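Local coordinates for hypothetical protein BSU32300 (PDB 1YLM) that is probably an RNase and the toxic component of a putative type VII toxin-antitoxin system, probably neutralised by its cognate antitoxin, at residues L38-L50 against L89-Q101. Sequence-based numbering, arbitrary orientation.
Sequences LQRIGHLLIECIL and LKKLIAYRKTLVQ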
loop_
_atom_site.group_PDB
_atom_site.type_symbol
_atom_site.label_atom_id
_atom_site.label_comp_id
_atom_site.label_asym_id
_atom_site.label_seq_id
_atom_site.Cartn_x
_atom_site.Cartn_y
_atom_site.Cartn_z
ATOM N N LEU A 38 0.047 -12.094 -1.274
ATOM C CA LEU A 38 -1.272 -11.929 -1.872
ATOM C C LEU A 38 -1.832 -10.546 -1.582
ATOM O O LEU A 38 -2.430 -9.929 -2.463
ATOM C CB LEU A 38 -2.250 -13.008 -1.399
ATOM C CG LEU A 38 -3.624 -13.034 -2.056
ATOM C CD1 LEU A 38 -3.533 -13.182 -3.589
ATOM C CD2 LEU A 38 -4.410 -14.179 -1.428
ATOM N N GLN A 39 -1.609 -10.038 -0.379
ATOM C CA GLN A 39 -2.009 -8.634 -0.071
ATOM C C GLN A 39 -1.314 -7.619 -0.991
ATOM O O GLN A 39 -1.947 -6.670 -1.482
ATOM C CB GLN A 39 -1.757 -8.285 1.405
ATOM C CG GLN A 39 -2.693 -9.044 2.375
ATOM C CD GLN A 39 -2.261 -8.920 3.819
ATOM O OE1 GLN A 39 -1.454 -8.061 4.165
ATOM N NE2 GLN A 39 -2.816 -9.764 4.674
ATOM N N ARG A 40 -0.017 -7.819 -1.234
ATOM C CA ARG A 40 0.701 -6.921 -2.137
ATOM C C ARG A 40 0.146 -6.996 -3.557
ATOM O O ARG A 40 -0.073 -5.967 -4.191
ATOM C CB ARG A 40 2.204 -7.208 -2.126
ATOM C CG ARG A 40 3.046 -6.229 -2.964
ATOM C CD ARG A 40 2.983 -4.830 -2.425
ATOM N NE ARG A 40 3.820 -3.920 -3.197
ATOM C CZ ARG A 40 3.821 -2.598 -3.035
ATOM N NH1 ARG A 40 2.998 -2.031 -2.155
ATOM N NH2 ARG A 40 4.617 -1.834 -3.773
ATOM N N ILE A 41 -0.093 -8.213 -4.045
ATOM C CA ILE A 41 -0.693 -8.406 -5.366
ATOM C C ILE A 41 -2.046 -7.675 -5.478
ATOM O O ILE A 41 -2.276 -6.927 -6.451
ATOM C CB ILE A 41 -0.878 -9.911 -5.712
ATOM C CG1 ILE A 41 0.491 -10.577 -5.951
ATOM C CG2 ILE A 41 -1.782 -10.051 -6.948
ATOM C CD1 ILE A 41 0.406 -12.086 -6.068
ATOM N N GLY A 42 -2.929 -7.899 -4.506
ATOM C CA GLY A 42 -4.241 -7.215 -4.466
ATOM C C GLY A 42 -4.116 -5.702 -4.562
ATOM O O GLY A 42 -4.784 -5.053 -5.399
ATOM N N HIS A 43 -3.229 -5.145 -3.740
ATOM C CA HIS A 43 -2.946 -3.707 -3.709
ATOM C C HIS A 43 -2.469 -3.243 -5.086
ATOM O O HIS A 43 -3.028 -2.287 -5.657
ATOM C CB HIS A 43 -1.913 -3.393 -2.619
ATOM C CG HIS A 43 -1.619 -1.933 -2.455
ATOM N ND1 HIS A 43 -0.582 -1.470 -1.674
ATOM C CD2 HIS A 43 -2.237 -0.833 -2.953
ATOM C CE1 HIS A 43 -0.574 -0.147 -1.695
ATOM N NE2 HIS A 43 -1.549 0.263 -2.490
ATOM N N LEU A 44 -1.461 -3.940 -5.629
ATOM C CA LEU A 44 -0.920 -3.584 -6.953
ATOM C C LEU A 44 -1.942 -3.656 -8.092
ATOM O O LEU A 44 -1.967 -2.761 -8.940
ATOM C CB LEU A 44 0.336 -4.396 -7.276
ATOM C CG LEU A 44 1.523 -4.139 -6.330
ATOM C CD1 LEU A 44 2.667 -5.107 -6.632
ATOM C CD2 LEU A 44 1.995 -2.670 -6.363
ATOM N N LEU A 45 -2.758 -4.712 -8.127
ATOM C CA LEU A 45 -3.805 -4.847 -9.154
ATOM C C LEU A 45 -4.749 -3.633 -9.120
ATOM O O LEU A 45 -5.022 -3.003 -10.152
ATOM C CB LEU A 45 -4.599 -6.157 -8.961
ATOM C CG LEU A 45 -3.854 -7.485 -9.160
ATOM C CD1 LEU A 45 -4.777 -8.674 -8.878
ATOM C CD2 LEU A 45 -3.240 -7.572 -10.559
ATOM N N ILE A 46 -5.218 -3.299 -7.920
ATOM C CA ILE A 46 -6.127 -2.156 -7.702
ATOM C C ILE A 46 -5.485 -0.828 -8.151
ATOM O O ILE A 46 -6.101 -0.053 -8.900
ATOM C CB ILE A 46 -6.576 -2.059 -6.205
ATOM C CG1 ILE A 46 -7.463 -3.268 -5.843
ATOM C CG2 ILE A 46 -7.327 -0.735 -5.968
ATOM C CD1 ILE A 46 -7.733 -3.459 -4.333
ATOM N N GLU A 47 -4.258 -0.570 -7.690
ATOM C CA GLU A 47 -3.551 0.682 -8.011
ATOM C C GLU A 47 -3.315 0.841 -9.515
ATOM O O GLU A 47 -3.486 1.941 -10.050
ATOM C CB GLU A 47 -2.218 0.798 -7.264
ATOM C CG GLU A 47 -2.297 1.062 -5.753
ATOM C CD GLU A 47 -3.388 2.053 -5.354
ATOM O OE1 GLU A 47 -3.210 3.302 -5.451
ATOM O OE2 GLU A 47 -4.430 1.564 -4.925
ATOM N N CYS A 48 -2.927 -0.251 -10.179
ATOM C CA CYS A 48 -2.738 -0.257 -11.625
ATOM C C CYS A 48 -4.041 0.098 -12.347
ATOM O O CYS A 48 -4.017 0.867 -13.314
ATOM C CB CYS A 48 -2.279 -1.625 -12.110
ATOM S SG CYS A 48 -0.539 -2.046 -11.755
ATOM N N ILE A 49 -5.163 -0.459 -11.886
ATOM C CA ILE A 49 -6.457 -0.146 -12.514
ATOM C C ILE A 49 -6.807 1.325 -12.310
ATOM O O ILE A 49 -7.196 2.014 -13.262
ATOM C CB ILE A 49 -7.587 -1.042 -11.996
ATOM C CG1 ILE A 49 -7.357 -2.500 -12.435
ATOM C CG2 ILE A 49 -8.961 -0.509 -12.468
ATOM C CD1 ILE A 49 -8.225 -3.508 -11.629
ATOM N N LEU A 50 -6.674 1.804 -11.075
ATOM C CA LEU A 50 -7.036 3.198 -10.768
ATOM C C LEU A 50 -6.149 4.200 -11.496
ATOM O O LEU A 50 -6.644 5.203 -12.027
ATOM C CB LEU A 50 -6.971 3.447 -9.265
ATOM C CG LEU A 50 -8.004 2.667 -8.439
ATOM C CD1 LEU A 50 -7.815 2.931 -6.960
ATOM C CD2 LEU A 50 -9.461 2.952 -8.882
ATOM N N LEU A 89 -14.912 -5.192 -11.486
ATOM C CA LEU A 89 -13.686 -4.509 -11.063
ATOM C C LEU A 89 -13.938 -3.614 -9.852
ATOM O O LEU A 89 -13.104 -3.541 -8.953
ATOM C CB LEU A 89 -13.034 -3.755 -12.228
ATOM C CG LEU A 89 -12.548 -4.668 -13.379
ATOM C CD1 LEU A 89 -11.918 -3.867 -14.513
ATOM C CD2 LEU A 89 -11.598 -5.765 -12.945
ATOM N N LYS A 90 -15.107 -2.983 -9.794
ATOM C CA LYS A 90 -15.481 -2.189 -8.625
ATOM C C LYS A 90 -15.454 -3.007 -7.323
ATOM O O LYS A 90 -15.092 -2.487 -6.268
ATOM C CB LYS A 90 -16.865 -1.566 -8.803
ATOM C CG LYS A 90 -16.914 -0.330 -9.720
ATOM C CD LYS A 90 -18.366 -0.029 -10.131
ATOM C CE LYS A 90 -18.966 1.041 -9.274
ATOM N NZ LYS A 90 -20.366 1.338 -9.717
ATOM N N LYS A 91 -15.854 -4.274 -7.396
ATOM C CA LYS A 91 -15.905 -5.128 -6.198
ATOM C C LYS A 91 -14.508 -5.391 -5.631
ATOM O O LYS A 91 -14.338 -5.439 -4.405
ATOM C CB LYS A 91 -16.636 -6.446 -6.490
ATOM C CG LYS A 91 -18.129 -6.258 -6.797
ATOM C CD LYS A 91 -18.778 -7.568 -7.268
ATOM C CE LYS A 91 -20.294 -7.359 -7.572
ATOM N NZ LYS A 91 -20.992 -6.621 -6.500
ATOM N N LEU A 92 -13.512 -5.529 -6.514
ATOM C CA LEU A 92 -12.117 -5.638 -6.069
ATOM C C LEU A 92 -11.623 -4.314 -5.516
ATOM O O LEU A 92 -10.977 -4.269 -4.462
ATOM C CB LEU A 92 -11.172 -6.093 -7.195
ATOM C CG LEU A 92 -9.678 -6.126 -6.796
ATOM C CD1 LEU A 92 -9.378 -7.106 -5.637
ATOM C CD2 LEU A 92 -8.818 -6.466 -8.007
ATOM N N ILE A 93 -11.909 -3.230 -6.241
ATOM C CA ILE A 93 -11.487 -1.897 -5.827
ATOM C C ILE A 93 -11.990 -1.534 -4.420
ATOM O O ILE A 93 -11.308 -0.841 -3.655
ATOM C CB ILE A 93 -11.937 -0.841 -6.887
ATOM C CG1 ILE A 93 -11.104 -1.023 -8.175
ATOM C CG2 ILE A 93 -11.860 0.591 -6.325
ATOM C CD1 ILE A 93 -11.703 -0.373 -9.434
ATOM N N ALA A 94 -13.180 -2.019 -4.080
ATOM C CA ALA A 94 -13.756 -1.784 -2.756
ATOM C C ALA A 94 -12.878 -2.332 -1.624
ATOM O O ALA A 94 -13.025 -1.913 -0.477
ATOM C CB ALA A 94 -15.171 -2.365 -2.691
ATOM N N TYR A 95 -11.949 -3.238 -1.955
ATOM C CA TYR A 95 -11.003 -3.769 -0.957
ATOM C C TYR A 95 -9.813 -2.837 -0.648
ATOM O O TYR A 95 -9.052 -3.081 0.285
ATOM C CB TYR A 95 -10.533 -5.194 -1.336
ATOM C CG TYR A 95 -10.266 -6.062 -0.123
ATOM C CD1 TYR A 95 -11.322 -6.583 0.627
ATOM C CD2 TYR A 95 -8.955 -6.342 0.297
ATOM C CE1 TYR A 95 -11.090 -7.371 1.746
ATOM C CE2 TYR A 95 -8.714 -7.123 1.444
ATOM C CZ TYR A 95 -9.789 -7.635 2.154
ATOM O OH TYR A 95 -9.593 -8.422 3.280
ATOM N N ARG A 96 -9.657 -1.764 -1.430
ATOM C CA ARG A 96 -8.502 -0.880 -1.305
ATOM C C ARG A 96 -8.348 -0.316 0.100
ATOM O O ARG A 96 -7.259 -0.329 0.643
ATOM C CB ARG A 96 -8.558 0.271 -2.311
ATOM C CG ARG A 96 -7.232 1.030 -2.421
ATOM C CD ARG A 96 -7.380 2.276 -3.299
ATOM N NE ARG A 96 -6.102 2.974 -3.459
ATOM C CZ ARG A 96 -5.688 4.003 -2.724
ATOM N NH1 ARG A 96 -6.444 4.508 -1.746
ATOM N NH2 ARG A 96 -4.499 4.543 -2.974
ATOM N N LYS A 97 -9.434 0.182 0.686
ATOM C CA LYS A 97 -9.340 0.814 2.006
ATOM C C LYS A 97 -8.816 -0.163 3.065
ATOM O O LYS A 97 -8.013 0.216 3.918
ATOM C CB LYS A 97 -10.698 1.399 2.436
ATOM C CG LYS A 97 -10.669 2.170 3.752
ATOM C CD LYS A 97 -12.089 2.633 4.130
ATOM C CE LYS A 97 -12.094 3.567 5.357
ATOM N NZ LYS A 97 -13.490 4.103 5.632
ATOM N N THR A 98 -9.256 -1.416 2.993
ATOM C CA THR A 98 -8.753 -2.453 3.892
ATOM C C THR A 98 -7.250 -2.668 3.715
ATOM O O THR A 98 -6.503 -2.779 4.695
ATOM C CB THR A 98 -9.515 -3.783 3.706
ATOM O OG1 THR A 98 -10.911 -3.562 3.986
ATOM C CG2 THR A 98 -8.972 -4.841 4.664
ATOM N N LEU A 99 -6.804 -2.706 2.463
ATOM C CA LEU A 99 -5.386 -2.951 2.176
ATOM C C LEU A 99 -4.466 -1.801 2.559
ATOM O O LEU A 99 -3.349 -2.043 3.030
ATOM C CB LEU A 99 -5.199 -3.322 0.703
ATOM C CG LEU A 99 -5.635 -4.750 0.364
ATOM C CD1 LEU A 99 -5.773 -4.894 -1.155
ATOM C CD2 LEU A 99 -4.648 -5.791 0.921
ATOM N N VAL A 100 -4.931 -0.558 2.377
ATOM C CA VAL A 100 -4.052 0.614 2.545
ATOM C C VAL A 100 -4.263 1.404 3.838
ATOM O O VAL A 100 -3.348 2.086 4.306
ATOM C CB VAL A 100 -4.112 1.577 1.328
ATOM C CG1 VAL A 100 -3.901 0.794 0.028
ATOM C CG2 VAL A 100 -5.415 2.343 1.301
ATOM N N GLN A 101 -5.465 1.329 4.392
ATOM C CA GLN A 101 -5.817 2.129 5.556
ATOM C C GLN A 101 -6.169 1.277 6.781
ATOM O O GLN A 101 -5.676 1.544 7.876
ATOM C CB GLN A 101 -6.965 3.070 5.198
ATOM C CG GLN A 101 -7.291 4.086 6.270
ATOM C CD GLN A 101 -8.509 4.910 5.906
ATOM O OE1 GLN A 101 -8.654 5.346 4.762
ATOM N NE2 GLN A 101 -9.399 5.121 6.872
#
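Arg-96 grips the carboxylate of Glu-47 side-on in a two-nitrogen salt bridge. Arg-96 NE reaches Glu-47 OE2 at 2.6 Å, on the syn side of the carboxylate. Arg-96 NH2 donates to Glu-47 OE1 at 3.1 Å and meets it from above the carboxylate plane. Both oxygens lie near the guanidinium plane, but the two planes lie 42° apart. Glu-47 bends at chi2 (-40°), carrying its carboxylate to the extended Arg-96 chain. Leu-50 CD1 packs on Arg-96 CD at 3.7 Å, and Tyr-68 makes a cation-pi contact with the guanidinium.

Beside the bridge, Val-100 CG1 sits over one face of the His-43 ring in a CH-pi contact, 3.8 Å from the centroid, offset toward the rim and nearest to NE2. Glu-47 OE2 lies at this ring's edge, in its plane.

Two knobs-into-holes contacts join the helices. Ile-46 fits among Leu-92, Ile-93, Arg-96 and Leu-99, with its CG1 3.7 Å from Leu-92 CG. Leu-99 fits among Gln-39, Gly-42, His-43 and Ile-46. Gly-42 lets Leu-99 CD1 come within 3.6 Å of His-43 N. A type I turn from Ile-93 to Arg-96 joins helix 83-93 to helix 96-100, and both pack on helix 32-59.

Across the dimer, His-43 meets His-43 of the second subunit, and Leu-99 O accepts a hydrogen bond from Arg-40 of that subunit. Arg-96, probably an active-site residue as in related HepT toxins, begins the segment assigned to the RX(4)HXY motif by similarity, with Gln-101 at the histidine place. The bidentate bridge fixes the rotation of the Arg-96 guanidinium, consistent with Glu-47 positioning this group near the subunit interface.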